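Local coordinates for IMC sub-compartment protein ISP1 (Toxoplasma gondii, PDB 4CHM) that adopts a pleckstrin homology fold and probably serves in parasite replication as a protein of an inner membrane complex sub-compartment, at residues A[58-63]-A[100-105]; A[89-94]-A[114-119]. All coordinates share one frame; numbering follows the deposited sequence. Where two conformers were deposited one is given.

Contact 1. Residues A[58-63]-A[100-105]; sequences RVIPLS and NCIPLR. With SO4 (sulfate ion), chain F; SO4 (sulfate ion), chain H.
Arg-58 and Ile-60, next-but-one neighbours on one edge strand, close on the single side chain of Ile-102 from the strand facing them. The two backbones stand well apart, with the CA atoms of Ile-60 and Ile-102 10.3 Å from each other, so side chains alone span the gap. Followed outward from CB, Arg-58 first turns its CG anti to the backbone N (chi1 177°) and then runs extended to NE, which carries it across the end of Ile-102. Its CD passes 4.2 Å from Ile-102 CD1, NE comes somewhat nearer, and the guanidinium then lays one face over that methyl, which sits off-centre toward the rim with NH1 3.9 Å from CD1. Beyond this the outer edge of the guanidinium grips a sulfate ion with two hydrogen bonds: Arg-58 NH1 to O3 of the chain F sulfate at 2.9 Å, and the straighter Arg-58 NH2 to O4 of the same ion at 2.7 Å (166°). Asn-100, just before the second strand, holds a third oxygen, its ND2 lying 2.6 Å from O1 of that sulfate, and Ser-98 OG adds a further bond. The buried Ile-60 meets Ile-102 tip to tip, CD1 to CD1 at 4.0 Å, with Ile-51 and Leu-95 packed nearby. Arg-105, at the far end of the strand, pairs with a second sulfate through NH1 and NH2, while its NE forms a salt bridge to Asp-87. The direct contact is therefore small, a pair of isoleucine methyls touching and the flat face of a charged group laid over that of Ile-102, and the polar bridge between the segments is made by the ion. Since the sulfates probably come from the crystallisation liquor, they mark spots that accept an anion rather than a proven ligand site.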
ATOM      1  N   ARG A  58      -4.639 -11.914  -5.485  1.00 26.43           N
ATOM      2  CA  ARG A  58      -5.297 -10.897  -6.270  1.00 28.99           C
ATOM      3  C   ARG A  58      -4.289 -10.045  -6.984  1.00 25.92           C
ATOM      4  O   ARG A  58      -3.392  -9.535  -6.386  1.00 26.55           O
ATOM      5  CB  ARG A  58      -6.228 -10.028  -5.440  1.00 30.49           C
ATOM      6  CG  ARG A  58      -6.886  -8.918  -6.216  1.00 30.25           C
ATOM      7  CD  ARG A  58      -8.028  -8.285  -5.465  1.00 34.82           C
ATOM      8  NE  ARG A  58      -8.708  -7.301  -6.268  1.00 36.79           N
ATOM      9  CZ  ARG A  58      -9.840  -6.691  -5.964  1.00 35.35           C
ATOM     10  NH1 ARG A  58     -10.470  -6.928  -4.855  1.00 32.83           N
ATOM     11  NH2 ARG A  58     -10.338  -5.835  -6.801  1.00 33.48           N
ATOM     12  N   VAL A  59      -4.486  -9.876  -8.269  1.00 25.94           N
ATOM     13  CA  VAL A  59      -3.599  -9.107  -9.090  1.00 26.78           C
ATOM     14  C   VAL A  59      -4.227  -7.756  -9.449  1.00 28.97           C
ATOM     15  O   VAL A  59      -5.280  -7.707 -10.015  1.00 29.31           O
ATOM     16  CB  VAL A  59      -3.179  -9.880 -10.361  1.00 29.80           C
ATOM     17  CG1 VAL A  59      -2.460  -8.986 -11.338  1.00 25.72           C
ATOM     18  CG2 VAL A  59      -2.310 -11.082 -10.045  1.00 29.98           C
ATOM     19  N   ILE A  60      -3.561  -6.677  -9.094  1.00 26.72           N
ATOM     20  CA  ILE A  60      -4.019  -5.341  -9.445  1.00 25.06           C
ATOM     21  C   ILE A  60      -3.017  -4.681 -10.394  1.00 23.79           C
ATOM     22  O   ILE A  60      -1.932  -4.240  -9.965  1.00 21.46           O
ATOM     23  CB  ILE A  60      -4.176  -4.433  -8.206  1.00 24.93           C
ATOM     24  CG1 ILE A  60      -5.129  -5.051  -7.182  1.00 26.16           C
ATOM     25  CG2 ILE A  60      -4.741  -3.077  -8.615  1.00 23.31           C
ATOM     26  CD1 ILE A  60      -4.467  -5.381  -5.872  1.00 27.50           C
ATOM     27  N   PRO A  61      -3.365  -4.610 -11.694  1.00 23.44           N
ATOM     28  CA  PRO A  61      -2.574  -3.793 -12.628  1.00 24.33           C
ATOM     29  C   PRO A  61      -2.389  -2.369 -12.107  1.00 22.47           C
ATOM     30  O   PRO A  61      -3.311  -1.786 -11.528  1.00 22.91           O
ATOM     31  CB  PRO A  61      -3.421  -3.777 -13.916  1.00 26.09           C
ATOM     32  CG  PRO A  61      -4.394  -4.899 -13.771  1.00 27.70           C
ATOM     33  CD  PRO A  61      -4.626  -5.091 -12.288  1.00 24.15           C
ATOM     34  N   LEU A  62      -1.203  -1.817 -12.318  1.00 24.93           N
ATOM     35  CA  LEU A  62      -0.905  -0.454 -11.899  1.00 27.96           C
ATOM     36  C   LEU A  62      -1.904   0.531 -12.487  1.00 27.67           C
ATOM     37  O   LEU A  62      -2.184   1.593 -11.913  1.00 27.82           O
ATOM     38  CB  LEU A  62       0.494  -0.075 -12.350  1.00 32.00           C
ATOM     39  CG  LEU A  62       1.305   0.593 -11.270  1.00 37.27           C
ATOM     40  CD1 LEU A  62       1.367  -0.311 -10.052  1.00 40.60           C
ATOM     41  CD2 LEU A  62       2.691   0.886 -11.800  1.00 42.26           C
ATOM     42  N   SER A  63      -2.405   0.199 -13.662  1.00 25.98           N
ATOM     43  CA  SER A  63      -3.256   1.100 -14.370  1.00 26.80           C
ATOM     44  C   SER A  63      -4.670   1.069 -13.777  1.00 28.03           C
ATOM     45  O   SER A  63      -5.473   1.942 -14.060  1.00 28.38           O
ATOM     46  CB  SER A  63      -3.256   0.777 -15.866  1.00 27.81           C
ATOM     47  OG  SER A  63      -3.647  -0.570 -16.095  1.00 25.85           O
ATOM     48  N   ASN A 100     -13.609   0.903  -5.509  1.00 26.08           N
ATOM     49  CA  ASN A 100     -13.449   0.559  -4.097  1.00 24.76           C
ATOM     50  C   ASN A 100     -11.977   0.581  -3.705  1.00 22.63           C
ATOM     51  O   ASN A 100     -11.098   0.868  -4.534  1.00 22.43           O
ATOM     52  CB  ASN A 100     -14.072  -0.822  -3.803  1.00 27.21           C
ATOM     53  CG  ASN A 100     -15.579  -0.836  -4.019  1.00 34.16           C
ATOM     54  OD1 ASN A 100     -16.283   0.108  -3.624  1.00 29.25           O
ATOM     55  ND2 ASN A 100     -16.090  -1.914  -4.632  1.00 29.42           N
ATOM     56  N   CYS A 101     -11.706   0.269  -2.439  0.50 19.74           N
ATOM     57  CA  CYS A 101     -10.411   0.543  -1.849  0.50 18.33           C
ATOM     58  C   CYS A 101      -9.860  -0.678  -1.101  0.50 18.74           C
ATOM     59  O   CYS A 101     -10.575  -1.310  -0.337  0.50 19.94           O
ATOM     60  CB  CYS A 101     -10.498   1.752  -0.906  0.50 17.02           C
ATOM     61  SG  CYS A 101     -11.201   3.263  -1.629  0.50 15.66           S
ATOM     62  N   ILE A 102      -8.581  -0.986  -1.303  1.00 19.14           N
ATOM     63  CA  ILE A 102      -7.939  -2.035  -0.532  1.00 17.68           C
ATOM     64  C   ILE A 102      -6.950  -1.433   0.440  1.00 15.80           C
ATOM     65  O   ILE A 102      -5.889  -0.947   0.031  1.00 14.81           O
ATOM     66  CB  ILE A 102      -7.220  -3.037  -1.445  1.00 17.54           C
ATOM     67  CG1 ILE A 102      -8.236  -3.728  -2.394  1.00 18.22           C
ATOM     68  CG2 ILE A 102      -6.492  -4.087  -0.596  1.00 15.31           C
ATOM     69  CD1 ILE A 102      -7.591  -4.692  -3.391  1.00 17.31           C
ATOM     70  N   PRO A 103      -7.246  -1.525   1.742  1.00 15.98           N
ATOM     71  CA  PRO A 103      -6.307  -0.911   2.693  1.00 15.76           C
ATOM     72  C   PRO A 103      -5.183  -1.843   3.114  1.00 15.31           C
ATOM     73  O   PRO A 103      -5.436  -2.933   3.611  1.00 15.06           O
ATOM     74  CB  PRO A 103      -7.210  -0.558   3.894  1.00 15.99           C
ATOM     75  CG  PRO A 103      -8.644  -0.701   3.366  1.00 15.06           C
ATOM     76  CD  PRO A 103      -8.538  -1.820   2.383  1.00 15.55           C
ATOM     77  N   LEU A 104      -3.942  -1.393   2.909  1.00 15.62           N
ATOM     78  CA  LEU A 104      -2.741  -2.175   3.227  1.00 15.25           C
ATOM     79  C   LEU A 104      -2.098  -1.531   4.418  1.00 16.92           C
ATOM     80  O   LEU A 104      -1.861  -0.299   4.430  1.00 17.77           O
ATOM     81  CB  LEU A 104      -1.729  -2.110   2.093  1.00 15.88           C
ATOM     82  CG  LEU A 104      -2.180  -2.547   0.703  1.00 18.50           C
ATOM     83  CD1 LEU A 104      -1.092  -2.249  -0.297  1.00 19.38           C
ATOM     84  CD2 LEU A 104      -2.525  -4.008   0.704  1.00 20.00           C
ATOM     85  N   ARG A 105      -1.779  -2.324   5.420  1.00 15.48           N
ATOM     86  CA  ARG A 105      -1.034  -1.775   6.579  1.00 17.82           C
ATOM     87  C   ARG A 105       0.422  -2.273   6.558  1.00 17.93           C
ATOM     88  O   ARG A 105       0.660  -3.476   6.537  1.00 16.25           O
ATOM     89  CB  ARG A 105      -1.690  -2.181   7.899  1.00 18.37           C
ATOM     90  CG  ARG A 105      -0.924  -1.615   9.110  1.00 23.18           C
ATOM     91  CD  ARG A 105      -1.532  -2.081  10.408  1.00 22.26           C
ATOM     92  NE  ARG A 105      -2.839  -1.461  10.683  1.00 21.46           N
ATOM     93  CZ  ARG A 105      -3.658  -1.880  11.658  1.00 25.21           C
ATOM     94  NH1 ARG A 105      -3.324  -2.956  12.374  1.00 26.55           N
ATOM     95  NH2 ARG A 105      -4.838  -1.286  11.869  1.00 24.17           N
TER
HETATM   96  S   SO4 F1180     -13.658  -4.947  -5.789  1.00 36.99           S
HETATM   97  O1  SO4 F1180     -14.529  -4.015  -5.022  1.00 38.12           O
HETATM   98  O2  SO4 F1180     -14.409  -5.499  -6.922  1.00 44.02           O
HETATM   99  O3  SO4 F1180     -13.242  -6.050  -4.877  1.00 38.79           O
HETATM  100  O4  SO4 F1180     -12.473  -4.212  -6.330  1.00 35.59           O
HETATM  101  S   SO4 H1182      -5.147  -2.627  15.434  1.00 42.62           S
HETATM  102  O1  SO4 H1182      -3.949  -1.867  15.955  1.00 36.78           O
HETATM  103  O2  SO4 H1182      -6.089  -1.734  14.633  1.00 45.04           O
HETATM  104  O3  SO4 H1182      -5.899  -3.248  16.573  1.00 43.11           O
HETATM  105  O4  SO4 H1182      -4.747  -3.798  14.581  1.00 44.00           O

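Contact 2. Residues A[89-94]-A[114-119]; sequences SCVALH and CFVDLL
Strand 90-94 and helix segment 114-119 run in roughly the same direction, their axes 34° apart and 9.6 Å from each other at closest approach, with Val-91 and Val-116 the nearest pair of CA atoms at 7.4 Å. Val-91 points from the strand at the helix and makes the larger part of the strand's side of the contact. Its CG2 methyl lies 3.7 Å from Val-116 CG2 and also meets the Phe-115 ring obliquely, 3.9 Å from CD2, while Val-91 CG1 adds a looser touch on the Val-116 CG2 methyl. One strand valine thus bears on two successive helix residues. Phe-115 leaves the helix toward the strand, and with CG anti to the backbone N (chi1 -173°) its ring presents CE2 to Leu-93. There the leucine comes in at the ring edge, near its plane, with Leu-93 CD2 4.1 Å from Phe-115 CE2 and the two side chains crossing at about a right angle. Phe-106 meets the same ring with its plane tilted by about 40°, and Leu-16 of helix 10-22 also packs on the Phe-115 side chain; Leu-68 on the adjoining strand packs against Val-91 and Leu-93. All four residues that touch are buried, and the contact is wholly apolar. Such packing of a C-terminal helix against the beta-sheet is a hallmark of the pleckstrin homology fold.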
ATOM      1  N   SER A  89       0.195   3.917   9.468  1.00 21.07           N
ATOM      2  CA  SER A  89       0.969   2.948   8.692  1.00 19.89           C
ATOM      3  C   SER A  89       0.217   2.370   7.473  1.00 18.14           C
ATOM      4  O   SER A  89       0.701   1.440   6.843  1.00 15.88           O
ATOM      5  CB  SER A  89       1.454   1.809   9.596  1.00 19.77           C
ATOM      6  OG  SER A  89       2.305   2.339  10.595  1.00 22.10           O
ATOM      7  N   CYS A  90      -0.959   2.916   7.153  1.00 17.76           N
ATOM      8  CA  CYS A  90      -1.796   2.345   6.101  1.00 19.48           C
ATOM      9  C   CYS A  90      -1.771   3.152   4.779  1.00 19.67           C
ATOM     10  O   CYS A  90      -1.825   4.381   4.787  1.00 22.27           O
ATOM     11  CB  CYS A  90      -3.208   2.221   6.620  1.00 22.27           C
ATOM     12  SG  CYS A  90      -4.408   1.683   5.403  1.00 23.80           S
ATOM     13  N   VAL A  91      -1.685   2.461   3.649  1.00 19.02           N
ATOM     14  CA  VAL A  91      -2.081   3.037   2.379  1.00 18.54           C
ATOM     15  C   VAL A  91      -3.197   2.182   1.781  1.00 21.35           C
ATOM     16  O   VAL A  91      -3.054   0.940   1.654  1.00 22.83           O
ATOM     17  CB  VAL A  91      -0.929   3.081   1.353  1.00 17.35           C
ATOM     18  CG1 VAL A  91      -1.318   3.932   0.174  1.00 17.54           C
ATOM     19  CG2 VAL A  91       0.372   3.595   1.987  1.00 18.41           C
ATOM     20  N   ALA A  92      -4.266   2.833   1.347  1.00 18.73           N
ATOM     21  CA  ALA A  92      -5.331   2.126   0.603  1.00 18.59           C
ATOM     22  C   ALA A  92      -5.208   2.375  -0.878  1.00 18.86           C
ATOM     23  O   ALA A  92      -5.067   3.518  -1.309  1.00 19.49           O
ATOM     24  CB  ALA A  92      -6.701   2.548   1.092  1.00 14.78           C
ATOM     25  N   LEU A  93      -5.327   1.307  -1.663  1.00 18.11           N
ATOM     26  CA  LEU A  93      -5.388   1.432  -3.104  1.00 17.29           C
ATOM     27  C   LEU A  93      -6.803   1.679  -3.519  1.00 18.32           C
ATOM     28  O   LEU A  93      -7.673   0.802  -3.380  1.00 18.64           O
ATOM     29  CB  LEU A  93      -4.889   0.155  -3.791  1.00 16.94           C
ATOM     30  CG  LEU A  93      -3.636  -0.513  -3.245  1.00 16.83           C
ATOM     31  CD1 LEU A  93      -3.477  -1.854  -3.953  1.00 16.06           C
ATOM     32  CD2 LEU A  93      -2.409   0.378  -3.444  1.00 17.74           C
ATOM     33  N   HIS A  94      -7.039   2.856  -4.052  1.00 19.58           N
ATOM     34  CA  HIS A  94      -8.320   3.190  -4.624  1.00 22.92           C
ATOM     35  C   HIS A  94      -8.292   2.726  -6.071  1.00 21.80           C
ATOM     36  O   HIS A  94      -7.516   3.198  -6.849  1.00 20.99           O
ATOM     37  CB  HIS A  94      -8.545   4.705  -4.543  1.00 28.53           C
ATOM     38  CG  HIS A  94      -9.908   5.140  -4.954  1.00 29.11           C
ATOM     39  ND1 HIS A  94     -10.173   6.402  -5.409  1.00 33.46           N
ATOM     40  CD2 HIS A  94     -11.079   4.481  -4.980  1.00 34.05           C
ATOM     41  CE1 HIS A  94     -11.449   6.502  -5.706  1.00 34.50           C
ATOM     42  NE2 HIS A  94     -12.023   5.350  -5.449  1.00 38.73           N
ATOM     43  N   CYS A 114       7.272   5.613   2.244  1.00 18.39           N
ATOM     44  CA  CYS A 114       8.019   5.201   1.032  1.00 19.21           C
ATOM     45  C   CYS A 114       7.157   4.601  -0.030  1.00 19.17           C
ATOM     46  O   CYS A 114       7.441   4.769  -1.202  1.00 17.36           O
ATOM     47  CB  CYS A 114       9.131   4.198   1.361  1.00 20.97           C
ATOM     48  SG  CYS A 114      10.520   4.935   2.200  1.00 27.87           S
ATOM     49  N   PHE A 115       6.186   3.782   0.378  1.00 18.88           N
ATOM     50  CA  PHE A 115       5.306   3.149  -0.580  1.00 19.20           C
ATOM     51  C   PHE A 115       4.589   4.158  -1.434  1.00 19.92           C
ATOM     52  O   PHE A 115       4.387   3.930  -2.650  1.00 20.84           O
ATOM     53  CB  PHE A 115       4.261   2.271   0.104  1.00 19.54           C
ATOM     54  CG  PHE A 115       3.431   1.460  -0.871  1.00 19.37           C
ATOM     55  CD1 PHE A 115       4.013   0.412  -1.594  1.00 20.16           C
ATOM     56  CD2 PHE A 115       2.088   1.681  -1.007  1.00 21.27           C
ATOM     57  CE1 PHE A 115       3.249  -0.395  -2.445  1.00 20.32           C
ATOM     58  CE2 PHE A 115       1.319   0.931  -1.919  1.00 19.49           C
ATOM     59  CZ  PHE A 115       1.905  -0.116  -2.623  1.00 20.97           C
ATOM     60  N   VAL A 116       4.074   5.204  -0.796  1.00 17.78           N
ATOM     61  CA  VAL A 116       3.325   6.243  -1.532  1.00 20.74           C
ATOM     62  C   VAL A 116       4.200   6.881  -2.616  1.00 19.36           C
ATOM     63  O   VAL A 116       3.795   6.959  -3.772  1.00 20.91           O
ATOM     64  CB  VAL A 116       2.704   7.311  -0.578  1.00 18.22           C
ATOM     65  CG1 VAL A 116       2.155   8.495  -1.358  1.00 20.13           C
ATOM     66  CG2 VAL A 116       1.575   6.676   0.247  1.00 19.46           C
ATOM     67  N   ASP A 117       5.420   7.240  -2.270  1.00 22.54           N
ATOM     68  CA  ASP A 117       6.380   7.767  -3.230  1.00 24.33           C
ATOM     69  C   ASP A 117       6.768   6.794  -4.321  1.00 27.83           C
ATOM     70  O   ASP A 117       6.772   7.146  -5.460  1.00 28.36           O
ATOM     71  CB  ASP A 117       7.637   8.198  -2.517  1.00 26.80           C
ATOM     72  CG  ASP A 117       7.395   9.312  -1.561  1.00 29.43           C
ATOM     73  OD1 ASP A 117       6.737  10.272  -1.929  1.00 32.60           O
ATOM     74  OD2 ASP A 117       7.846   9.221  -0.444  1.00 30.32           O
ATOM     75  N   LEU A 118       7.057   5.558  -3.968  1.00 24.45           N
ATOM     76  CA  LEU A 118       7.431   4.559  -4.942  1.00 24.45           C
ATOM     77  C   LEU A 118       6.324   4.274  -5.954  1.00 26.79           C
ATOM     78  O   LEU A 118       6.588   4.111  -7.112  1.00 25.06           O
ATOM     79  CB  LEU A 118       7.833   3.263  -4.246  1.00 24.01           C
ATOM     80  CG  LEU A 118       8.214   2.104  -5.152  1.00 27.29           C
ATOM     81  CD1 LEU A 118       9.431   2.429  -5.981  1.00 24.10           C
ATOM     82  CD2 LEU A 118       8.392   0.811  -4.395  1.00 25.19           C
ATOM     83  N   LEU A 119       5.096   4.190  -5.490  1.00 25.60           N
ATOM     84  CA  LEU A 119       3.970   3.933  -6.353  1.00 27.51           C
ATOM     85  C   LEU A 119       3.762   5.069  -7.337  1.00 31.58           C
ATOM     86  O   LEU A 119       3.474   4.867  -8.483  1.00 32.10           O
ATOM     87  CB  LEU A 119       2.734   3.693  -5.537  1.00 31.91           C
ATOM     88  CG  LEU A 119       2.030   2.385  -5.786  1.00 36.43           C
ATOM     89  CD1 LEU A 119       1.127   2.511  -6.971  1.00 42.42           C
ATOM     90  CD2 LEU A 119       2.966   1.221  -5.952  1.00 38.26           C
TER

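In the fold
From the N terminus, the chain passes through helix 10-22 and three strands before reaching 56-61, where contact 1 opens. It continues through strand 65-69 and helix 72-76 to strand 90-95, where contact 2 opens. Contact 1 closes on strand 101-105, across 36 intervening residues, and contact 2 closes later on helix 109-125, so the two loops cross rather than nest. Their centres are 10 Å apart and joined through the sheet: strands 90-95 and 101-105 are antiparallel neighbours, probably hydrogen-bonded at Leu-104 N to Val-91 O. Contact 1 ties an outermost strand to an inner one; contact 2 ties the sheet to the C-terminal helix.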